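Local coordinates for protein UDP-4-amino-4,6-dideoxy-N-acetyl-beta-L-altrosamine transaminase (Helicobacter pylori, PDB 2FNU) that catalyses the PLP-dependent transamination of a UDP-linked 4-keto sugar, the second step in making pseudaminic acid for flagellin modification, at residues B[128-133]-B[338-343]; B[259-264]-B[273-278]. One frame throughout, in Å; residues are numbered along the deposited sequence.

Contact 1: residues B[128-133]-B[338-343]; sequences VDYAGK and EDFYHA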
# COMPACT_ATOMS: atom_id res chain seq x y z
N VAL B 128 1.72 -8.85 20.60
CA VAL B 128 2.57 -7.76 20.11
C VAL B 128 3.84 -7.71 20.97
O VAL B 128 3.75 -7.74 22.21
CB VAL B 128 1.84 -6.41 20.26
CG1 VAL B 128 2.78 -5.22 19.93
CG2 VAL B 128 0.62 -6.40 19.34
N ASP B 129 5.00 -7.62 20.33
CA ASP B 129 6.26 -7.51 21.07
C ASP B 129 6.45 -6.03 21.36
O ASP B 129 7.04 -5.29 20.57
CB ASP B 129 7.40 -8.08 20.24
CG ASP B 129 7.17 -9.53 19.87
OD1 ASP B 129 6.71 -10.31 20.75
OD2 ASP B 129 7.41 -9.89 18.71
N TYR B 130 5.92 -5.59 22.50
CA TYR B 130 5.89 -4.16 22.80
C TYR B 130 7.30 -3.62 23.00
O TYR B 130 8.07 -4.14 23.82
CB TYR B 130 5.04 -3.91 24.05
CG TYR B 130 5.01 -2.45 24.45
CD1 TYR B 130 5.95 -1.95 25.35
CD2 TYR B 130 4.06 -1.59 23.93
CE1 TYR B 130 5.95 -0.62 25.72
CE2 TYR B 130 4.04 -0.25 24.29
CZ TYR B 130 5.00 0.22 25.18
OH TYR B 130 4.99 1.55 25.56
N ALA B 131 7.61 -2.53 22.26
CA ALA B 131 8.91 -1.85 22.30
C ALA B 131 10.04 -2.68 21.72
O ALA B 131 11.19 -2.24 21.74
CB ALA B 131 9.26 -1.37 23.74
N GLY B 132 9.71 -3.85 21.18
CA GLY B 132 10.71 -4.82 20.74
C GLY B 132 10.92 -5.98 21.68
O GLY B 132 11.60 -6.94 21.32
N LYS B 133 10.32 -5.94 22.87
CA LYS B 133 10.52 -7.02 23.82
C LYS B 133 9.63 -8.21 23.46
O LYS B 133 8.41 -8.09 23.40
CB LYS B 133 10.20 -6.56 25.24
CG LYS B 133 10.45 -7.65 26.28
CD LYS B 133 10.08 -7.17 27.68
CE LYS B 133 10.60 -8.10 28.74
NZ LYS B 133 10.33 -7.50 30.10
N GLU B 338 -5.02 0.48 31.49
CA GLU B 338 -5.21 1.88 31.90
C GLU B 338 -4.01 2.40 32.68
O GLU B 338 -3.50 3.50 32.40
CB GLU B 338 -6.48 2.03 32.75
CG GLU B 338 -7.77 1.61 32.04
CD GLU B 338 -8.16 2.54 30.89
OE1 GLU B 338 -8.11 3.78 31.07
OE2 GLU B 338 -8.53 2.03 29.81
N ASP B 339 -3.55 1.62 33.66
CA ASP B 339 -2.40 2.02 34.48
C ASP B 339 -1.15 2.15 33.61
O ASP B 339 -0.40 3.11 33.77
CB ASP B 339 -2.12 1.04 35.63
CG ASP B 339 -3.18 1.07 36.73
OD1 ASP B 339 -4.02 1.98 36.78
OD2 ASP B 339 -3.16 0.13 37.55
N PHE B 340 -0.93 1.19 32.70
CA PHE B 340 0.24 1.25 31.84
C PHE B 340 0.21 2.51 30.96
O PHE B 340 1.20 3.25 30.85
CB PHE B 340 0.34 0.00 30.96
CG PHE B 340 1.61 -0.05 30.15
CD1 PHE B 340 2.75 -0.62 30.68
CD2 PHE B 340 1.66 0.49 28.87
CE1 PHE B 340 3.94 -0.64 29.93
CE2 PHE B 340 2.83 0.47 28.11
CZ PHE B 340 3.97 -0.10 28.65
N TYR B 341 -0.92 2.75 30.31
CA TYR B 341 -1.07 3.95 29.47
C TYR B 341 -0.83 5.23 30.27
O TYR B 341 -0.14 6.14 29.80
CB TYR B 341 -2.47 3.95 28.88
CG TYR B 341 -2.90 5.19 28.14
CD1 TYR B 341 -2.15 5.71 27.09
CD2 TYR B 341 -4.12 5.80 28.45
CE1 TYR B 341 -2.58 6.85 26.38
CE2 TYR B 341 -4.57 6.93 27.75
CZ TYR B 341 -3.80 7.45 26.73
OH TYR B 341 -4.25 8.54 26.03
N HIS B 342 -1.39 5.31 31.47
CA HIS B 342 -1.21 6.52 32.27
C HIS B 342 0.25 6.71 32.64
O HIS B 342 0.75 7.83 32.65
CB HIS B 342 -2.10 6.48 33.51
CG HIS B 342 -3.56 6.49 33.18
ND1 HIS B 342 -4.51 5.94 34.01
CD2 HIS B 342 -4.22 6.97 32.10
CE1 HIS B 342 -5.70 6.09 33.46
NE2 HIS B 342 -5.56 6.71 32.31
N ALA B 343 0.94 5.60 32.88
CA ALA B 343 2.33 5.66 33.36
C ALA B 343 3.37 5.89 32.26
O ALA B 343 4.44 6.46 32.51
CB ALA B 343 2.68 4.39 34.14
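A single T-shaped aromatic pair, Tyr130 with Phe340, makes the whole of this contact, bridging backbones whose nearest CA atoms, those of these two residues, are 12.0 Å apart. The two side chains reach out from opposite directions. Phe340 presents its far edge to the face of Tyr130, with ring centroids 5.2 Å apart and planes at 87°. The touching atoms lie at the ends of both rings: Phe340 CZ is 3.6 Å from Tyr130 CE1, and Phe340 CE2 is 3.5 Å from Tyr130 OH, which lies in the plane of the phenylalanine ring. In Phe340, CG stands anti to the backbone N (chi1 -174°), which carries the ring away from its helix to span the gap. Phenylalanine suits a place where a wholly apolar edge is buried. Tyrosine can add a polar end: its hydroxyl is hydrogen-bonded to the backbone O of His315, a substrate-binding residue, so the ring is held at its tip as well as at its face. The side chain of Tyr130 is about 7 Å from the bound PMP at their nearest atoms, and Val128 of the same segment touches that cofactor. The loop follows strand 122-128 and leads to helix 137-146, while Phe340 projects from helix 335-343; Pro287 and Leu289 of strand 286-290 pack against Tyr130 and Phe340 respectively.

Contact 2: residues B[259-264]-B[273-278]; sequences TYDRIF and LHPLLK
His274 and Pro275, in a short 3-10 turn, meet Asp261 near the C-terminal end of helix 246-264. In this aminotransferase of the DegT/DnrJ/EryC1 family the chain runs from that helix through strand 270-272 into the turn, which packs back on the helix flank. Leu273 comes first; its CB points away from the helix, and the side chain touches Pro287 and Leu289 of strand 286-290, an apolar setting that fits leucine. Its O accepts a hydrogen bond from Leu276 N that helps close the turn. In His274, CG lies anti to the backbone N (chi1 178°), which brings the imidazole over to the helix, where it crosses the Asp261 side chain at about a right angle. The carboxylate and ring planes are 40° apart, with OD2 at the ring edge on the CD2 side; the modelled approach there is too close to be trusted. A flat, polar ring suits this buried place, since it can pack on Ala257 and Leu258 while NE2 makes a weak hydrogen bond to Glu254. Pro275 follows, its fixed phi well matched to a 3-10 turn; its side chain and that of Asp261 meet from opposite directions, ring methylenes against the carboxylate. Aspartate suits the helix position because its short acid lets OD1 hydrogen-bond to Tyr286 OH while lying 3.5 Å from Pro275 CD; Asp261 CG is 3.6 Å from Pro275 CG.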
# COMPACT_ATOMS: atom_id res chain seq x y z
N THR B 259 22.87 4.00 28.44
CA THR B 259 23.21 5.33 28.98
C THR B 259 22.05 5.90 29.78
O THR B 259 22.23 6.37 30.90
CB THR B 259 23.64 6.27 27.85
OG1 THR B 259 24.85 5.76 27.30
CG2 THR B 259 23.89 7.69 28.37
N TYR B 260 20.84 5.84 29.22
CA TYR B 260 19.69 6.22 30.03
C TYR B 260 19.62 5.42 31.34
O TYR B 260 19.36 5.99 32.40
CB TYR B 260 18.41 5.92 29.26
CG TYR B 260 17.96 6.91 28.20
CD1 TYR B 260 17.75 8.26 28.50
CD2 TYR B 260 17.66 6.48 26.90
CE1 TYR B 260 17.27 9.15 27.54
CE2 TYR B 260 17.20 7.37 25.93
CZ TYR B 260 16.99 8.71 26.26
OH TYR B 260 16.50 9.59 25.33
N ASP B 261 19.82 4.10 31.25
CA ASP B 261 19.76 3.24 32.44
C ASP B 261 20.72 3.76 33.51
O ASP B 261 20.35 3.86 34.69
CB ASP B 261 20.12 1.80 32.11
CG ASP B 261 19.06 1.07 31.30
OD1 ASP B 261 17.95 1.60 31.04
OD2 ASP B 261 19.36 -0.08 30.93
N ARG B 262 21.95 4.10 33.10
CA ARG B 262 22.95 4.54 34.08
C ARG B 262 22.48 5.81 34.78
O ARG B 262 22.56 5.92 36.02
CB ARG B 262 24.31 4.79 33.44
CG ARG B 262 25.03 3.54 32.98
CD ARG B 262 26.48 3.86 32.65
NE ARG B 262 26.63 4.91 31.64
CZ ARG B 262 26.53 4.72 30.33
NH1 ARG B 262 26.27 3.50 29.85
NH2 ARG B 262 26.71 5.75 29.49
N ILE B 263 21.99 6.77 34.00
CA ILE B 263 21.62 8.06 34.56
C ILE B 263 20.34 7.98 35.38
O ILE B 263 20.20 8.69 36.39
CB ILE B 263 21.51 9.12 33.42
CG1 ILE B 263 22.90 9.31 32.78
CG2 ILE B 263 20.95 10.46 33.93
CD1 ILE B 263 22.91 10.06 31.45
N PHE B 264 19.42 7.10 34.97
CA PHE B 264 18.14 6.92 35.65
C PHE B 264 18.16 5.94 36.82
O PHE B 264 17.15 5.79 37.50
CB PHE B 264 17.08 6.43 34.64
CG PHE B 264 16.73 7.44 33.58
CD1 PHE B 264 16.89 8.80 33.79
CD2 PHE B 264 16.21 7.01 32.36
CE1 PHE B 264 16.55 9.74 32.81
CE2 PHE B 264 15.86 7.94 31.36
CZ PHE B 264 16.02 9.30 31.59
N LEU B 273 11.96 0.42 31.68
CA LEU B 273 11.76 -1.00 31.43
C LEU B 273 13.03 -1.70 30.96
O LEU B 273 13.17 -2.91 31.13
CB LEU B 273 10.66 -1.21 30.38
CG LEU B 273 9.23 -0.85 30.81
CD1 LEU B 273 8.25 -1.19 29.68
CD2 LEU B 273 8.83 -1.59 32.09
N HIS B 274 13.96 -0.95 30.37
CA HIS B 274 15.13 -1.58 29.73
C HIS B 274 15.99 -2.48 30.63
O HIS B 274 16.44 -3.54 30.18
CB HIS B 274 15.95 -0.54 28.94
CG HIS B 274 17.18 -1.10 28.30
ND1 HIS B 274 17.19 -1.69 27.05
CD2 HIS B 274 18.45 -1.17 28.76
CE1 HIS B 274 18.42 -2.10 26.77
NE2 HIS B 274 19.20 -1.78 27.79
N PRO B 275 16.24 -2.07 31.89
CA PRO B 275 17.04 -2.95 32.76
C PRO B 275 16.44 -4.32 33.04
O PRO B 275 17.15 -5.20 33.56
CB PRO B 275 17.17 -2.15 34.06
CG PRO B 275 17.03 -0.72 33.63
CD PRO B 275 15.95 -0.79 32.57
N LEU B 276 15.15 -4.51 32.73
CA LEU B 276 14.47 -5.76 33.05
C LEU B 276 14.55 -6.80 31.93
O LEU B 276 14.05 -7.92 32.08
CB LEU B 276 13.02 -5.48 33.42
CG LEU B 276 12.85 -4.43 34.52
CD1 LEU B 276 11.36 -4.12 34.71
CD2 LEU B 276 13.51 -4.85 35.86
N LEU B 277 15.15 -6.43 30.80
CA LEU B 277 15.23 -7.36 29.66
C LEU B 277 16.02 -8.61 30.01
O LEU B 277 17.04 -8.53 30.70
CB LEU B 277 15.89 -6.68 28.46
CG LEU B 277 15.13 -5.57 27.74
CD1 LEU B 277 16.04 -4.99 26.67
CD2 LEU B 277 13.87 -6.12 27.11
N LYS B 278 15.57 -9.75 29.49
CA LYS B 278 16.27 -11.03 29.66
C LYS B 278 16.82 -11.56 28.34
O LYS B 278 17.58 -12.52 28.32
CB LYS B 278 15.34 -12.06 30.30
CG LYS B 278 15.00 -11.73 31.75
CD LYS B 278 14.01 -12.73 32.34
CE LYS B 278 13.72 -12.40 33.80
NZ LYS B 278 12.68 -13.30 34.38

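In the fold
Contact 2 is nested within the chain loop that contact 1 closes: 128-133 comes first, then 259-264 and 273-278, and 338-343 last. Their centres are 16 Å apart, and both belong to the same aminotransferase fold. Strand 286-290 is shared, its residues packing on side chains of both contacts. Contact 1 is buried beside the cofactor and substrate pocket, whereas contact 2 is more peripheral and away from the cofactor and substrate sites. Contact 1 joins the loop after central-sheet strand 122-128 to helix 335-343, contact 2 joins helix 246-264 to the turn after strand 270-272, and direct packing of Lys133 CG on Leu277 CD2, 3.8 Å apart, joins the two.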